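Local coordinates for protein AA10A (Thermobifida fusca, PDB 5UIZ) that is a copper-dependent lytic polysaccharide monooxygenase of family AA10 that probably cleaves cellulose chains by oxidation, at residues N132-H137 against F187-P192. Residues are numbered along the deposited sequence; the frame is centred on the assembly and turned at random.
Sequences NTFTIH and FTVHAP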
loop_
_atom_site.group_PDB
_atom_site.type_symbol
_atom_site.label_atom_id
_atom_site.label_comp_id
_atom_site.label_asym_id
_atom_site.label_seq_id
_atom_site.Cartn_x
_atom_site.Cartn_y
_atom_site.Cartn_z
ATOM N N ASN A 132 -5.254 -12.501 -11.908
ATOM C CA ASN A 132 -5.317 -11.244 -12.646
ATOM C C ASN A 132 -6.542 -10.447 -12.323
ATOM O O ASN A 132 -6.494 -9.240 -12.354
ATOM C CB ASN A 132 -5.141 -11.442 -14.153
ATOM C CG ASN A 132 -3.712 -11.845 -14.489
ATOM O OD1 ASN A 132 -3.385 -13.032 -14.499
ATOM N ND2 ASN A 132 -2.833 -10.855 -14.678
ATOM N N THR A 133 -7.621 -11.115 -11.954
ATOM C CA THR A 133 -8.801 -10.434 -11.457
ATOM C C THR A 133 -8.822 -10.710 -9.979
ATOM O O THR A 133 -8.753 -11.858 -9.601
ATOM C CB THR A 133 -10.044 -10.961 -12.174
ATOM O OG1 THR A 133 -9.945 -10.529 -13.542
ATOM C CG2 THR A 133 -11.304 -10.438 -11.558
ATOM N N PHE A 134 -8.841 -9.652 -9.160
ATOM C CA PHE A 134 -8.804 -9.806 -7.708
ATOM C C PHE A 134 -9.607 -8.705 -7.071
ATOM O O PHE A 134 -9.964 -7.703 -7.740
ATOM C CB PHE A 134 -7.361 -9.840 -7.173
ATOM C CG PHE A 134 -6.577 -8.581 -7.427
ATOM C CD1 PHE A 134 -5.926 -8.383 -8.637
ATOM C CD2 PHE A 134 -6.490 -7.604 -6.462
ATOM C CE1 PHE A 134 -5.229 -7.219 -8.892
ATOM C CE2 PHE A 134 -5.795 -6.427 -6.716
ATOM C CZ PHE A 134 -5.165 -6.234 -7.934
ATOM N N THR A 135 -9.916 -8.920 -5.797
ATOM C CA THR A 135 -10.707 -7.985 -4.984
ATOM C C THR A 135 -9.834 -7.168 -4.031
ATOM O O THR A 135 -8.974 -7.671 -3.320
ATOM C CB THR A 135 -11.820 -8.744 -4.186
ATOM O OG1 THR A 135 -12.708 -9.391 -5.122
ATOM C CG2 THR A 135 -12.637 -7.794 -3.301
ATOM N N ILE A 136 -10.091 -5.877 -4.008
ATOM C CA ILE A 136 -9.505 -5.008 -3.042
ATOM C C ILE A 136 -10.491 -4.826 -1.921
ATOM O O ILE A 136 -11.611 -4.378 -2.152
ATOM C CB ILE A 136 -9.184 -3.658 -3.642
ATOM C CG1 ILE A 136 -8.240 -3.860 -4.855
ATOM C CG2 ILE A 136 -8.655 -2.725 -2.558
ATOM C CD1 ILE A 136 -6.962 -3.045 -4.898
ATOM N N HIS A 137 -10.061 -5.148 -0.701
ATOM C CA HIS A 137 -10.874 -4.935 0.497
ATOM C C HIS A 137 -10.176 -3.883 1.413
ATOM O O HIS A 137 -9.052 -4.078 1.931
ATOM C CB HIS A 137 -11.089 -6.283 1.174
ATOM C CG HIS A 137 -11.702 -6.198 2.511
ATOM N ND1 HIS A 137 -11.537 -7.188 3.448
ATOM C CD2 HIS A 137 -12.469 -5.239 3.085
ATOM C CE1 HIS A 137 -12.196 -6.848 4.539
ATOM N NE2 HIS A 137 -12.740 -5.654 4.359
ATOM N N PHE A 187 -14.176 -3.974 -3.965
ATOM C CA PHE A 187 -14.430 -3.914 -5.414
ATOM C C PHE A 187 -13.366 -4.753 -6.133
ATOM O O PHE A 187 -12.284 -4.955 -5.613
ATOM C CB PHE A 187 -14.413 -2.481 -5.934
ATOM C CG PHE A 187 -13.156 -1.719 -5.607
ATOM C CD1 PHE A 187 -12.082 -1.732 -6.476
ATOM C CD2 PHE A 187 -13.057 -0.986 -4.447
ATOM C CE1 PHE A 187 -10.928 -1.029 -6.178
ATOM C CE2 PHE A 187 -11.911 -0.313 -4.134
ATOM C CZ PHE A 187 -10.833 -0.349 -5.011
ATOM N N THR A 188 -13.705 -5.231 -7.302
ATOM C CA THR A 188 -12.907 -6.163 -8.072
ATOM C C THR A 188 -12.219 -5.406 -9.202
ATOM O O THR A 188 -12.809 -4.537 -9.819
ATOM C CB THR A 188 -13.817 -7.268 -8.659
ATOM O OG1 THR A 188 -14.633 -7.799 -7.611
ATOM C CG2 THR A 188 -13.010 -8.386 -9.274
ATOM N N VAL A 189 -10.946 -5.708 -9.433
ATOM C CA VAL A 189 -10.166 -5.015 -10.429
ATOM C C VAL A 189 -9.559 -6.116 -11.287
ATOM O O VAL A 189 -9.457 -7.250 -10.870
ATOM C CB VAL A 189 -9.079 -4.144 -9.811
ATOM C CG1 VAL A 189 -9.621 -3.281 -8.689
ATOM C CG2 VAL A 189 -7.925 -4.970 -9.316
ATOM N N HIS A 190 -9.154 -5.752 -12.485
ATOM C CA HIS A 190 -8.495 -6.655 -13.355
ATOM C C HIS A 190 -7.199 -6.029 -13.749
ATOM O O HIS A 190 -7.183 -4.873 -14.205
ATOM C CB HIS A 190 -9.340 -6.944 -14.610
ATOM C CG HIS A 190 -8.615 -7.798 -15.574
ATOM N ND1 HIS A 190 -8.359 -9.131 -15.320
ATOM C CD2 HIS A 190 -7.952 -7.493 -16.707
ATOM C CE1 HIS A 190 -7.650 -9.637 -16.308
ATOM N NE2 HIS A 190 -7.348 -8.655 -17.140
ATOM N N ALA A 191 -6.107 -6.784 -13.589
ATOM C CA ALA A 191 -4.773 -6.278 -13.968
ATOM C C ALA A 191 -4.214 -7.144 -15.071
ATOM O O ALA A 191 -3.695 -8.226 -14.793
ATOM C CB ALA A 191 -3.827 -6.293 -12.788
ATOM N N PRO A 192 -4.295 -6.664 -16.312
ATOM C CA PRO A 192 -4.035 -7.524 -17.464
ATOM C C PRO A 192 -2.553 -7.748 -17.696
ATOM O O PRO A 192 -1.755 -6.887 -17.344
ATOM C CB PRO A 192 -4.596 -6.728 -18.642
ATOM C CG PRO A 192 -4.618 -5.300 -18.173
ATOM C CD PRO A 192 -4.870 -5.358 -16.692
#
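Val189 sets its CG2 over one face of the Phe134 ring, 3.6 Å from the ring centroid and displaced toward the CZ rim, a CH-pi contact across an antiparallel hydrogen-bonded pair. Phe134 CG stands between its backbone N and carbonyl carbon (chi1 62°), which turns the ring toward the partner strand, its CE1 edge 4.2 Å from Ala191 CB. The next hydrogen-bonded pair reverses the roles: Ile136 CB sits over one face of the Phe187 ring, 4.2 Å from that ring's centroid, the two side chains lying side by side. On the opposite face of the sheet, Thr133 OG1 meets His190 ND1 at 2.8 Å in the imidazole plane, and Thr133 CG2 touches Thr188 CG2. Beyond the strand ends, Asn132 ND2 donates a nearly straight bond to Ala191 O (2.8 Å, 175°), in its own amide plane, and also binds Arg194 O. With alanine at Asn132, both carbonyls would probably lose their shared donor, leaving the link to Ala191 more dependent on its N-H bond to Asn132 O. Phe134 and Ile136 pack on Val200 of strand 198-206, and Phe187 on Val151 of strand 146-154, as facing sheets do in the immunoglobulin-like beta-sandwich core of AA10 enzymes.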